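Local coordinates for putative lipoprotein (Bacteroides thetaiotaomicron, PDB 4Q1Z), which is of unknown function but is a putative lipoprotein of the DUF4876 family, built from two domains rich in beta structure, at residues 275-280 against 304-309; 64-69 against 96-101; 346-351 against 377-382; 179-184 against 221-226. One frame throughout, in Å; residues are numbered along the deposited sequence.

Contact 1 of 4, residues 275-280 against 304-309; sequences EAWDPV and IKYVLD
The ring of Tyr306 meets two partners of 275-280 at its edge: Glu275 OE1 lies in the ring plane off the hydroxyl end, and Trp277 CB sits near that plane, 4.2 Å from Tyr306 CE2. The indole of Trp277 meets the phenol obliquely, while one of its own faces carries Pro279 CD, displaced toward the rim. Phe269 and Tyr148 pair with it edge-to-face, and its NE1 is hydrogen-bonded to Lys301 O. The polar contact gathers at Glu275. Tyr306 OH donates a short hydrogen bond of 2.6 Å to Glu275 OE1, coming from above the carboxylate, 74° out of its plane, with ring and carboxylate turned 67° against each other. Lys305 approaches the same oxygen: its CG is wedged between the backbone N and the carbonyl carbon (chi1 62°), and from there the chain runs straight out. Even so, the salt bridge from Lys305 NZ to Glu275 OE1 is long, at 3.7 Å, and the amine also binds a triethylene glycol molecule, probably from the crystallisation liquor. A phenylalanine at Tyr306 would keep the ring against Trp277 CB but would probably leave the Glu275 carboxylate with the distant lysine alone across this contact, and freer to turn. The contact lies at the surface, where the chain leaves strand 265-269 and later returns, through a 3-10 turn at 304-306, to its antiparallel neighbour 307-312; there Leu308 and Asp309 both face Ile268 in a classic beta bulge on an outermost strand of the sheet.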
loop_
_atom_site.group_PDB
_atom_site.type_symbol
_atom_site.label_atom_id
_atom_site.label_comp_id
_atom_site.label_asym_id
_atom_site.label_seq_id
_atom_site.Cartn_x
_atom_site.Cartn_y
_atom_site.Cartn_z
ATOM N N GLU A 275 -14.860 15.681 -6.316
ATOM C CA GLU A 275 -14.799 15.045 -7.632
ATOM C C GLU A 275 -15.765 13.884 -7.689
ATOM O O GLU A 275 -15.948 13.194 -6.692
ATOM C CB GLU A 275 -13.382 14.570 -7.976
ATOM C CG GLU A 275 -12.515 15.661 -8.583
ATOM C CD GLU A 275 -11.331 15.175 -9.401
ATOM O OE1 GLU A 275 -11.546 14.643 -10.516
ATOM O OE2 GLU A 275 -10.182 15.392 -8.952
ATOM N N ALA A 276 -16.416 13.699 -8.845
ATOM C CA ALA A 276 -17.366 12.625 -9.082
ATOM C C ALA A 276 -16.768 11.569 -10.005
ATOM O O ALA A 276 -16.015 11.899 -10.924
ATOM C CB ALA A 276 -18.637 13.181 -9.680
ATOM N N TRP A 277 -17.081 10.297 -9.736
ATOM C CA TRP A 277 -16.631 9.151 -10.520
ATOM C C TRP A 277 -17.662 8.013 -10.422
ATOM O O TRP A 277 -17.762 7.329 -9.385
ATOM C CB TRP A 277 -15.231 8.677 -10.079
ATOM C CG TRP A 277 -14.690 7.554 -10.922
ATOM C CD1 TRP A 277 -14.176 7.648 -12.180
ATOM C CD2 TRP A 277 -14.643 6.156 -10.572
ATOM N NE1 TRP A 277 -13.818 6.397 -12.644
ATOM C CE2 TRP A 277 -14.075 5.467 -11.671
ATOM C CE3 TRP A 277 -15.012 5.417 -9.425
ATOM C CZ2 TRP A 277 -13.856 4.086 -11.657
ATOM C CZ3 TRP A 277 -14.795 4.048 -9.414
ATOM C CH2 TRP A 277 -14.204 3.399 -10.509
ATOM N N ASP A 278 -18.406 7.787 -11.519
ATOM C CA ASP A 278 -19.420 6.733 -11.553
ATOM C C ASP A 278 -19.259 5.861 -12.829
ATOM O O ASP A 278 -19.854 6.170 -13.867
ATOM C CB ASP A 278 -20.826 7.350 -11.443
ATOM C CG ASP A 278 -21.969 6.392 -11.211
ATOM O OD1 ASP A 278 -21.798 5.175 -11.458
ATOM O OD2 ASP A 278 -23.048 6.857 -10.839
ATOM N N PRO A 279 -18.491 4.747 -12.757
ATOM C CA PRO A 279 -18.316 3.891 -13.956
ATOM C C PRO A 279 -19.595 3.159 -14.409
ATOM O O PRO A 279 -19.658 2.652 -15.535
ATOM C CB PRO A 279 -17.235 2.894 -13.516
ATOM C CG PRO A 279 -17.408 2.797 -12.024
ATOM C CD PRO A 279 -17.716 4.224 -11.610
ATOM N N VAL A 280 -20.620 3.126 -13.547
ATOM C CA VAL A 280 -21.887 2.450 -13.817
ATOM C C VAL A 280 -22.830 3.372 -14.605
ATOM O O VAL A 280 -23.354 2.957 -15.634
ATOM C CB VAL A 280 -22.512 1.962 -12.489
ATOM C CG1 VAL A 280 -23.917 1.392 -12.693
ATOM C CG2 VAL A 280 -21.591 0.940 -11.811
ATOM N N ILE A 304 -5.772 7.213 -13.618
ATOM C CA ILE A 304 -4.399 6.948 -13.169
ATOM C C ILE A 304 -3.998 7.932 -12.021
ATOM O O ILE A 304 -3.299 7.541 -11.086
ATOM C CB ILE A 304 -3.454 7.044 -14.410
ATOM C CG1 ILE A 304 -3.439 5.707 -15.182
ATOM C CG2 ILE A 304 -2.045 7.515 -14.067
ATOM C CD1 ILE A 304 -2.944 5.829 -16.663
ATOM N N LYS A 305 -4.499 9.170 -12.077
ATOM C CA LYS A 305 -4.213 10.216 -11.094
ATOM C C LYS A 305 -4.842 9.909 -9.707
ATOM O O LYS A 305 -4.464 10.549 -8.722
ATOM C CB LYS A 305 -4.672 11.599 -11.620
ATOM C CG LYS A 305 -6.177 11.751 -11.891
ATOM C CD LYS A 305 -6.593 13.221 -11.982
ATOM C CE LYS A 305 -8.010 13.399 -12.473
ATOM N NZ LYS A 305 -8.456 14.823 -12.453
ATOM N N TYR A 306 -5.802 8.954 -9.638
ATOM C CA TYR A 306 -6.469 8.587 -8.384
ATOM C C TYR A 306 -5.781 7.420 -7.667
ATOM O O TYR A 306 -6.050 7.179 -6.489
ATOM C CB TYR A 306 -7.914 8.159 -8.663
ATOM C CG TYR A 306 -8.947 9.218 -9.023
ATOM C CD1 TYR A 306 -8.629 10.574 -9.008
ATOM C CD2 TYR A 306 -10.241 8.857 -9.391
ATOM C CE1 TYR A 306 -9.565 11.536 -9.385
ATOM C CE2 TYR A 306 -11.196 9.816 -9.729
ATOM C CZ TYR A 306 -10.857 11.150 -9.715
ATOM O OH TYR A 306 -11.819 12.064 -10.055
ATOM N N VAL A 307 -4.920 6.687 -8.382
ATOM C CA VAL A 307 -4.286 5.480 -7.898
ATOM C C VAL A 307 -3.238 5.768 -6.775
ATOM O O VAL A 307 -2.303 6.537 -6.950
ATOM C CB VAL A 307 -3.715 4.624 -9.067
ATOM C CG1 VAL A 307 -3.103 3.327 -8.557
ATOM C CG2 VAL A 307 -4.809 4.305 -10.080
ATOM N N LEU A 308 -3.430 5.088 -5.627
ATOM C CA LEU A 308 -2.602 5.110 -4.419
ATOM C C LEU A 308 -1.487 4.049 -4.524
ATOM O O LEU A 308 -0.340 4.336 -4.148
ATOM C CB LEU A 308 -3.491 4.864 -3.184
ATOM C CG LEU A 308 -4.422 5.999 -2.771
ATOM C CD1 LEU A 308 -5.334 5.572 -1.669
ATOM C CD2 LEU A 308 -3.644 7.209 -2.316
ATOM N N ASP A 309 -1.824 2.825 -5.048
ATOM C CA ASP A 309 -0.849 1.761 -5.307
ATOM C C ASP A 309 -1.365 0.800 -6.385
ATOM O O ASP A 309 -2.561 0.534 -6.451
ATOM C CB ASP A 309 -0.442 0.983 -4.023
ATOM C CG ASP A 309 0.852 0.133 -4.110
ATOM O OD1 ASP A 309 1.740 0.464 -4.920
ATOM O OD2 ASP A 309 1.007 -0.793 -3.299
#

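Contact 2 of 4, residues 64-69 against 96-101; sequences VTVSGT and LNIEVQ
Val64 overlaps two side chains of the opposing strand. Its CG2 meets Leu96 CD2 tip to tip at 3.7 Å, and its CG1 lies 4.0 Å from Ile98 CD1, the two side chains crossing at about a right angle. Val66 repeats the pattern one step on: CG2 packs on Ile98 CG2 at 3.8 Å, and CG1 on Val100 CG2, also at 3.8 Å. With CG1 opposite its own backbone N (chi1 -178°), Val66 sends one methyl to each of these neighbours. Each valine is thus shared between two residues of 96-101, and Ile98 between both valines. The geometry is that of a strongly curved, probably sandwich-like all-beta domain: the strand axes pass 8.4 Å apart at 30° to each other, and alternate residues point inward, while Thr65 and Glu99 point away. Strand 77-89 is the antiparallel neighbour of both strands, so the sheet must bend round for their side chains to face each other. Leu17 of strand 11-19 touches both Val66 and Ile98, and Val32 and Phe34 of strand 24-35 pack on Val64. On the outward side of its strand, Ser67 OG is hydrogen-bonded to Tyr79 OH and Glu362 OE1.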
loop_
_atom_site.group_PDB
_atom_site.type_symbol
_atom_site.label_atom_id
_atom_site.label_comp_id
_atom_site.label_asym_id
_atom_site.label_seq_id
_atom_site.Cartn_x
_atom_site.Cartn_y
_atom_site.Cartn_z
ATOM N N VAL A 64 23.048 14.849 18.622
ATOM C CA VAL A 64 21.880 15.556 18.103
ATOM C C VAL A 64 21.270 14.769 16.945
ATOM O O VAL A 64 21.982 14.394 16.014
ATOM C CB VAL A 64 22.262 17.005 17.702
ATOM C CG1 VAL A 64 21.035 17.819 17.310
ATOM C CG2 VAL A 64 23.029 17.694 18.827
ATOM N N THR A 65 19.952 14.497 17.026
ATOM C CA THR A 65 19.217 13.737 16.005
ATOM C C THR A 65 17.995 14.517 15.516
ATOM O O THR A 65 17.292 15.152 16.314
ATOM C CB THR A 65 18.810 12.354 16.531
ATOM O OG1 THR A 65 18.320 12.501 17.858
ATOM C CG2 THR A 65 19.962 11.376 16.555
ATOM N N VAL A 66 17.771 14.469 14.189
ATOM C CA VAL A 66 16.667 15.104 13.465
ATOM C C VAL A 66 15.815 14.007 12.859
ATOM O O VAL A 66 16.364 13.076 12.281
ATOM C CB VAL A 66 17.153 16.110 12.382
ATOM C CG1 VAL A 66 15.979 16.795 11.680
ATOM C CG2 VAL A 66 18.112 17.142 12.962
ATOM N N SER A 67 14.482 14.084 13.042
ATOM C CA SER A 67 13.505 13.125 12.513
ATOM C C SER A 67 12.126 13.769 12.369
ATOM O O SER A 67 11.671 14.518 13.239
ATOM C CB SER A 67 13.414 11.882 13.392
ATOM O OG SER A 67 12.576 10.898 12.806
ATOM N N GLY A 68 11.477 13.454 11.263
ATOM C CA GLY A 68 10.168 13.982 10.919
ATOM C C GLY A 68 9.826 13.696 9.482
ATOM O O GLY A 68 10.471 12.857 8.841
ATOM N N THR A 69 8.827 14.418 8.964
ATOM C CA THR A 69 8.303 14.220 7.612
ATOM C C THR A 69 8.241 15.540 6.841
ATOM O O THR A 69 7.823 16.564 7.376
ATOM C CB THR A 69 6.918 13.493 7.684
ATOM O OG1 THR A 69 7.156 12.129 8.010
ATOM C CG2 THR A 69 6.132 13.517 6.373
ATOM N N LEU A 96 25.243 24.983 14.899
ATOM C CA LEU A 96 25.369 23.572 14.535
ATOM C C LEU A 96 24.614 23.278 13.245
ATOM O O LEU A 96 23.455 23.682 13.093
ATOM C CB LEU A 96 24.862 22.672 15.677
ATOM C CG LEU A 96 24.941 21.150 15.486
ATOM C CD1 LEU A 96 26.381 20.669 15.264
ATOM C CD2 LEU A 96 24.341 20.436 16.667
ATOM N N ASN A 97 25.289 22.567 12.320
ATOM C CA ASN A 97 24.737 22.195 11.023
ATOM C C ASN A 97 24.542 20.692 10.942
ATOM O O ASN A 97 25.479 19.926 11.199
ATOM C CB ASN A 97 25.621 22.689 9.890
ATOM C CG ASN A 97 25.841 24.179 9.904
ATOM O OD1 ASN A 97 24.952 24.957 9.541
ATOM N ND2 ASN A 97 27.037 24.613 10.321
ATOM N N ILE A 98 23.297 20.279 10.628
ATOM C CA ILE A 98 22.874 18.884 10.465
ATOM C C ILE A 98 22.443 18.658 9.047
ATOM O O ILE A 98 21.570 19.360 8.548
ATOM C CB ILE A 98 21.716 18.438 11.423
ATOM C CG1 ILE A 98 21.641 19.203 12.783
ATOM C CG2 ILE A 98 21.640 16.914 11.552
ATOM C CD1 ILE A 98 22.631 18.819 13.821
ATOM N N GLU A 99 23.009 17.645 8.410
ATOM C CA GLU A 99 22.595 17.235 7.075
ATOM C C GLU A 99 21.422 16.306 7.233
ATOM O O GLU A 99 21.537 15.295 7.918
ATOM C CB GLU A 99 23.750 16.553 6.367
ATOM C CG GLU A 99 23.541 16.368 4.883
ATOM C CD GLU A 99 24.762 15.725 4.280
ATOM O OE1 GLU A 99 25.886 16.243 4.501
ATOM O OE2 GLU A 99 24.599 14.649 3.663
ATOM N N VAL A 100 20.277 16.674 6.649
ATOM C CA VAL A 100 19.017 15.937 6.775
ATOM C C VAL A 100 18.642 15.361 5.409
ATOM O O VAL A 100 18.336 16.112 4.482
ATOM C CB VAL A 100 17.893 16.840 7.378
ATOM C CG1 VAL A 100 16.559 16.094 7.454
ATOM C CG2 VAL A 100 18.290 17.366 8.752
ATOM N N GLN A 101 18.673 14.031 5.279
ATOM C CA GLN A 101 18.354 13.386 4.007
ATOM C C GLN A 101 16.951 12.811 4.053
ATOM O O GLN A 101 16.443 12.517 5.129
ATOM C CB GLN A 101 19.401 12.326 3.653
ATOM C CG GLN A 101 20.827 12.926 3.501
ATOM C CD GLN A 101 21.564 12.501 2.241
ATOM O OE1 GLN A 101 20.961 12.167 1.197
ATOM N NE2 GLN A 101 22.898 12.530 2.305
#

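Contact 3 of 4, residues 346-351 against 377-382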
loop_
_atom_site.group_PDB
_atom_site.type_symbol
_atom_site.label_atom_id
_atom_site.label_comp_id
_atom_site.label_asym_id
_atom_site.label_seq_id
_atom_site.Cartn_x
_atom_site.Cartn_y
_atom_site.Cartn_z
ATOM N N ALA A 346 5.669 -10.483 -1.287
ATOM C CA ALA A 346 5.739 -9.614 -0.129
ATOM C C ALA A 346 6.596 -8.381 -0.456
ATOM O O ALA A 346 7.677 -8.521 -1.010
ATOM C CB ALA A 346 6.308 -10.389 1.064
ATOM N N ARG A 347 6.104 -7.179 -0.144
ATOM C CA ARG A 347 6.838 -5.930 -0.398
ATOM C C ARG A 347 8.081 -5.866 0.485
ATOM O O ARG A 347 8.028 -6.242 1.663
ATOM C CB ARG A 347 5.929 -4.729 -0.148
ATOM C CG ARG A 347 6.392 -3.426 -0.736
ATOM C CD ARG A 347 5.207 -2.542 -1.111
ATOM N NE ARG A 347 5.551 -1.846 -2.343
ATOM C CZ ARG A 347 4.747 -1.645 -3.367
ATOM N NH1 ARG A 347 3.474 -1.991 -3.294
ATOM N NH2 ARG A 347 5.201 -1.078 -4.467
ATOM N N LYS A 348 9.212 -5.437 -0.115
ATOM C CA LYS A 348 10.509 -5.290 0.547
ATOM C C LYS A 348 10.499 -4.089 1.444
ATOM O O LYS A 348 9.851 -3.096 1.130
ATOM C CB LYS A 348 11.652 -5.133 -0.484
ATOM C CG LYS A 348 11.990 -6.386 -1.275
ATOM C CD LYS A 348 13.030 -6.044 -2.342
ATOM C CE LYS A 348 13.171 -7.131 -3.377
ATOM N NZ LYS A 348 13.994 -6.666 -4.518
ATOM N N LEU A 349 11.255 -4.168 2.539
ATOM C CA LEU A 349 11.442 -3.086 3.493
ATOM C C LEU A 349 12.410 -2.070 2.928
ATOM O O LEU A 349 13.349 -2.447 2.224
ATOM C CB LEU A 349 12.005 -3.651 4.806
ATOM C CG LEU A 349 11.060 -4.479 5.654
ATOM C CD1 LEU A 349 11.831 -5.348 6.618
ATOM C CD2 LEU A 349 10.144 -3.612 6.422
ATOM N N SER A 350 12.218 -0.784 3.259
ATOM C CA SER A 350 13.140 0.275 2.850
ATOM C C SER A 350 14.386 0.139 3.716
ATOM O O SER A 350 14.300 0.261 4.939
ATOM C CB SER A 350 12.498 1.657 2.971
ATOM O OG SER A 350 11.843 2.040 1.770
ATOM N N THR A 351 15.520 -0.221 3.105
ATOM C CA THR A 351 16.762 -0.422 3.858
ATOM C C THR A 351 17.798 0.646 3.525
ATOM O O THR A 351 17.674 1.339 2.511
ATOM C CB THR A 351 17.329 -1.839 3.616
ATOM O OG1 THR A 351 17.500 -2.067 2.213
ATOM C CG2 THR A 351 16.461 -2.933 4.228
ATOM N N ASP A 377 10.281 -4.165 -6.145
ATOM C CA ASP A 377 9.708 -3.920 -4.817
ATOM C C ASP A 377 9.213 -5.168 -4.074
ATOM O O ASP A 377 9.006 -5.094 -2.859
ATOM C CB ASP A 377 8.543 -2.911 -4.925
ATOM C CG ASP A 377 8.891 -1.569 -5.552
ATOM O OD1 ASP A 377 10.100 -1.255 -5.665
ATOM O OD2 ASP A 377 7.961 -0.855 -5.968
ATOM N N PHE A 378 9.027 -6.297 -4.772
ATOM C CA PHE A 378 8.493 -7.484 -4.129
ATOM C C PHE A 378 9.419 -8.683 -4.100
ATOM O O PHE A 378 10.020 -9.041 -5.114
ATOM C CB PHE A 378 7.189 -7.918 -4.819
ATOM C CG PHE A 378 6.021 -7.023 -4.486
ATOM C CD1 PHE A 378 5.801 -5.848 -5.195
ATOM C CD2 PHE A 378 5.152 -7.347 -3.452
ATOM C CE1 PHE A 378 4.757 -4.995 -4.848
ATOM C CE2 PHE A 378 4.083 -6.509 -3.130
ATOM C CZ PHE A 378 3.894 -5.338 -3.828
ATOM N N GLU A 379 9.447 -9.358 -2.941
ATOM C CA GLU A 379 10.070 -10.651 -2.775
ATOM C C GLU A 379 9.074 -11.641 -3.366
ATOM O O GLU A 379 7.883 -11.568 -3.037
ATOM C CB GLU A 379 10.383 -10.964 -1.291
ATOM C CG GLU A 379 11.620 -10.280 -0.734
ATOM C CD GLU A 379 12.950 -10.707 -1.335
ATOM O OE1 GLU A 379 13.025 -11.820 -1.910
ATOM O OE2 GLU A 379 13.927 -9.934 -1.200
ATOM N N ARG A 380 9.546 -12.530 -4.257
ATOM C CA ARG A 380 8.722 -13.498 -4.967
ATOM C C ARG A 380 8.816 -14.905 -4.400
ATOM O O ARG A 380 9.894 -15.333 -3.981
ATOM C CB ARG A 380 9.144 -13.539 -6.429
ATOM C CG ARG A 380 8.870 -12.261 -7.182
ATOM C CD ARG A 380 9.257 -12.413 -8.618
ATOM N NE ARG A 380 10.697 -12.605 -8.778
ATOM C CZ ARG A 380 11.574 -11.617 -8.931
ATOM N NH1 ARG A 380 11.167 -10.349 -8.928
ATOM N NH2 ARG A 380 12.860 -11.888 -9.094
ATOM N N GLY A 381 7.690 -15.618 -4.446
ATOM C CA GLY A 381 7.565 -17.000 -3.999
ATOM C C GLY A 381 7.806 -17.240 -2.523
ATOM O O GLY A 381 8.397 -18.257 -2.163
ATOM N N VAL A 382 7.354 -16.308 -1.666
ATOM C CA VAL A 382 7.457 -16.408 -0.203
ATOM C C VAL A 382 6.309 -17.279 0.327
ATOM O O VAL A 382 5.283 -17.411 -0.340
ATOM C CB VAL A 382 7.456 -15.018 0.505
ATOM C CG1 VAL A 382 8.646 -14.176 0.099
ATOM C CG2 VAL A 382 6.152 -14.256 0.278
HETATM O O HOH W 1 13.130 -9.454 -6.195
#
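Ala346, Arg347 and Phe378 carry most of the buried surface. Ala346 is paired with Glu379 by two backbone hydrogen bonds, Ala346 N to Glu379 O at 3.0 Å and Glu379 N to Ala346 O at 2.7 Å, while its CB rests on Val382 CG2. One residue on, Arg347 stands opposite Phe378 in a non-hydrogen-bonded pair, both side chains on the same face of the sheet. Arg347 CG lies over a face of the phenyl ring; the chain then bends at chi2 and chi3 and lays a guanidinium face against the ring's rim, Phe378 CE1 standing 3.6 Å above the centre of the guanidinium with the planes 57° apart. The guanidinium's edge is used for charge: Arg347 NH2 donates to Asp377 OD2 at 3.1 Å, reaching it on the anti side and 25° out of the carboxylate plane. Thr371 OG1 and Gln369 NE2 bond to Asp377 OD1 and help fix that carboxylate. Asp370 and Asp309 add salt bridges, and Gln369 O and Phe110 O take further N-H groups, so the buried cation is gripped from several sides and probably offsets the closeness of Asp370 to Asp377. A leucine at Arg347 could still touch Phe378 but would probably leave these three carboxylates without their shared counter-charge. Lys348 N closes a 2.8 Å bond to Asp377 O, and its amine goes to Asp376 O. The whole is a short antiparallel pairing at the edge of the eleven-stranded sheet, entered from helix 374-377 and interrupted by a G1 beta bulge in which Gly381, at positive phi, and Val382 both face Gly344.

Contact 4 of 4, residues 179-184 against 221-226; sequences WKFPGN and SEFEFN
Trp179 meets Phe225, and Phe181 with Pro182 meets Phe223, in an aromatic cluster on one side of the large mixed sheet, where strands 177-180 and 223-224 flank strand 238-245. Met240 of that middle strand touches Trp179, Phe181 and Phe223. The contact is made without polar bonds between the segments; two T-shaped aromatic pairs carry it. In the first, the edge of Phe225 is directed at the face of Trp179: Phe225 CD1 stands 3.3 Å above the indole plane, over its centre, and the five-membered ring and the phenyl have centroids 4.5 Å apart with planes at 59°. The tilt lets both CD1 and CE1 of Phe225 share the indole face. In the second pair the edge belongs to the first segment: Phe181 sends its CD1 and CE1 over the face of Phe223, the centroids 5.2 Å apart and the planes almost perpendicular at 86°. Phe181 reaches it because its CG is turned beside the backbone N (chi1 -76°), bringing the ring end nearer than the CB. Ile198 of strand 195-199 backs both Phe181 and Phe225. Backbone atoms contribute less: Asn226 O approaches the indole obliquely, 3.9 Å from Trp179 CH2, while the amide of Asn226 is held by Asn228 and Asp239. Aliphatic contact comes from Pro182, whose ring arrives from the opposite direction to Phe223 and meets its ring obliquely; Pro182 CD lies 3.3 Å from Phe223 CE2, and Pro182 CG lies 3.6 Å from the same carbon.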
loop_
_atom_site.group_PDB
_atom_site.type_symbol
_atom_site.label_atom_id
_atom_site.label_comp_id
_atom_site.label_asym_id
_atom_site.label_seq_id
_atom_site.Cartn_x
_atom_site.Cartn_y
_atom_site.Cartn_z
ATOM N N TRP A 179 -14.556 -2.594 -6.154
ATOM C CA TRP A 179 -15.106 -2.636 -4.803
ATOM C C TRP A 179 -14.697 -1.357 -4.100
ATOM O O TRP A 179 -13.782 -0.664 -4.560
ATOM C CB TRP A 179 -14.583 -3.854 -4.000
ATOM C CG TRP A 179 -14.838 -5.197 -4.601
ATOM C CD1 TRP A 179 -14.062 -5.847 -5.523
ATOM C CD2 TRP A 179 -15.884 -6.111 -4.237
ATOM N NE1 TRP A 179 -14.613 -7.074 -5.816
ATOM C CE2 TRP A 179 -15.701 -7.283 -4.999
ATOM C CE3 TRP A 179 -16.966 -6.053 -3.336
ATOM C CZ2 TRP A 179 -16.538 -8.407 -4.857
ATOM C CZ3 TRP A 179 -17.833 -7.136 -3.252
ATOM C CH2 TRP A 179 -17.608 -8.301 -3.998
ATOM N N LYS A 180 -15.346 -1.054 -2.975
ATOM C CA LYS A 180 -14.949 0.065 -2.124
ATOM C C LYS A 180 -15.111 -0.319 -0.667
ATOM O O LYS A 180 -15.858 -1.235 -0.325
ATOM C CB LYS A 180 -15.667 1.395 -2.454
ATOM C CG LYS A 180 -17.109 1.546 -2.011
ATOM C CD LYS A 180 -17.564 2.949 -2.351
ATOM C CE LYS A 180 -19.050 3.111 -2.228
ATOM N NZ LYS A 180 -19.461 4.520 -2.464
ATOM N N PHE A 181 -14.388 0.366 0.189
ATOM C CA PHE A 181 -14.535 0.151 1.610
ATOM C C PHE A 181 -15.826 0.837 2.036
ATOM O O PHE A 181 -16.098 1.949 1.556
ATOM C CB PHE A 181 -13.322 0.728 2.377
ATOM C CG PHE A 181 -12.055 -0.095 2.299
ATOM C CD1 PHE A 181 -11.797 -1.098 3.228
ATOM C CD2 PHE A 181 -11.092 0.165 1.323
ATOM C CE1 PHE A 181 -10.614 -1.838 3.176
ATOM C CE2 PHE A 181 -9.888 -0.563 1.288
ATOM C CZ PHE A 181 -9.674 -1.576 2.200
ATOM N N PRO A 182 -16.630 0.232 2.946
ATOM C CA PRO A 182 -17.792 0.968 3.499
ATOM C C PRO A 182 -17.318 2.098 4.452
ATOM O O PRO A 182 -16.112 2.350 4.570
ATOM C CB PRO A 182 -18.572 -0.128 4.231
ATOM C CG PRO A 182 -17.556 -1.131 4.620
ATOM C CD PRO A 182 -16.451 -1.082 3.608
ATOM N N GLY A 183 -18.249 2.767 5.126
ATOM C CA GLY A 183 -17.911 3.837 6.063
ATOM C C GLY A 183 -18.291 5.229 5.605
ATOM O O GLY A 183 -18.195 5.555 4.416
ATOM N N ASN A 184 -18.707 6.067 6.571
ATOM C CA ASN A 184 -19.188 7.447 6.393
ATOM C C ASN A 184 -18.052 8.443 6.081
ATOM O O ASN A 184 -18.322 9.531 5.569
ATOM C CB ASN A 184 -19.969 7.917 7.658
ATOM C CG ASN A 184 -19.105 8.351 8.848
ATOM O OD1 ASN A 184 -18.108 7.711 9.224
ATOM N ND2 ASN A 184 -19.471 9.463 9.474
ATOM N N SER A 221 -9.059 -11.616 9.161
ATOM C CA SER A 221 -9.042 -10.553 8.140
ATOM C C SER A 221 -10.040 -9.488 8.540
ATOM O O SER A 221 -11.121 -9.830 9.010
ATOM C CB SER A 221 -9.410 -11.114 6.764
ATOM O OG SER A 221 -8.479 -12.059 6.263
ATOM N N GLU A 222 -9.680 -8.209 8.391
ATOM C CA GLU A 222 -10.555 -7.075 8.714
ATOM C C GLU A 222 -11.755 -7.062 7.777
ATOM O O GLU A 222 -12.895 -6.913 8.219
ATOM C CB GLU A 222 -9.771 -5.749 8.596
ATOM C CG GLU A 222 -8.776 -5.491 9.721
ATOM C CD GLU A 222 -7.517 -6.331 9.713
ATOM O OE1 GLU A 222 -6.977 -6.608 8.618
ATOM O OE2 GLU A 222 -7.047 -6.681 10.816
ATOM N N PHE A 223 -11.486 -7.258 6.481
ATOM C CA PHE A 223 -12.486 -7.246 5.417
ATOM C C PHE A 223 -12.472 -8.518 4.579
ATOM O O PHE A 223 -11.529 -9.308 4.636
ATOM C CB PHE A 223 -12.296 -6.014 4.501
ATOM C CG PHE A 223 -12.875 -4.758 5.097
ATOM C CD1 PHE A 223 -12.156 -4.014 6.022
ATOM C CD2 PHE A 223 -14.178 -4.374 4.811
ATOM C CE1 PHE A 223 -12.720 -2.890 6.628
ATOM C CE2 PHE A 223 -14.747 -3.269 5.431
ATOM C CZ PHE A 223 -14.011 -2.520 6.320
ATOM N N GLU A 224 -13.562 -8.726 3.829
ATOM C CA GLU A 224 -13.724 -9.824 2.895
ATOM C C GLU A 224 -14.591 -9.405 1.738
ATOM O O GLU A 224 -15.403 -8.509 1.884
ATOM C CB GLU A 224 -14.276 -11.080 3.559
ATOM C CG GLU A 224 -15.685 -10.969 4.097
ATOM C CD GLU A 224 -16.274 -12.302 4.483
ATOM O OE1 GLU A 224 -15.666 -13.342 4.151
ATOM O OE2 GLU A 224 -17.339 -12.307 5.137
ATOM N N PHE A 225 -14.378 -10.032 0.574
ATOM C CA PHE A 225 -15.145 -9.824 -0.652
ATOM C C PHE A 225 -16.301 -10.830 -0.697
ATOM O O PHE A 225 -16.291 -11.730 -1.544
ATOM C CB PHE A 225 -14.240 -9.993 -1.874
ATOM C CG PHE A 225 -13.121 -8.996 -2.007
ATOM C CD1 PHE A 225 -13.371 -7.703 -2.462
ATOM C CD2 PHE A 225 -11.802 -9.376 -1.785
ATOM C CE1 PHE A 225 -12.326 -6.786 -2.634
ATOM C CE2 PHE A 225 -10.747 -8.461 -1.979
ATOM C CZ PHE A 225 -11.023 -7.167 -2.392
ATOM N N ASN A 226 -17.263 -10.720 0.236
ATOM C CA ASN A 226 -18.393 -11.651 0.288
ATOM C C ASN A 226 -19.332 -11.480 -0.941
ATOM O O ASN A 226 -19.656 -10.363 -1.333
ATOM C CB ASN A 226 -19.162 -11.463 1.593
ATOM C CG ASN A 226 -20.370 -12.325 1.775
ATOM O OD1 ASN A 226 -20.398 -13.506 1.428
ATOM N ND2 ASN A 226 -21.390 -11.756 2.384
#

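In the fold
Contacts 1, 3 and 4 belong to the eleven-stranded sheet, whereas contact 2 lies in the separate seven-stranded sheet of the N-terminal region, its centre about 40 Å from that of contact 4. Contacts 1 and 3 involve the two outermost strands of the larger sheet, 307-312 and 378-382, and their centres are about 27 Å apart, yet they touch: Asp309 OD2 forms a 2.7 Å salt bridge with Arg347 NH1. Contact 4 is nearer to contact 1, about 17 Å between centres, but their nearest atoms stay about 7 Å apart. No active site is known; Lys305 binds a triethylene glycol and the Val382 side chain lies about 4 Å from a di(hydroxyethyl)ether, both probably from the crystallisation liquor.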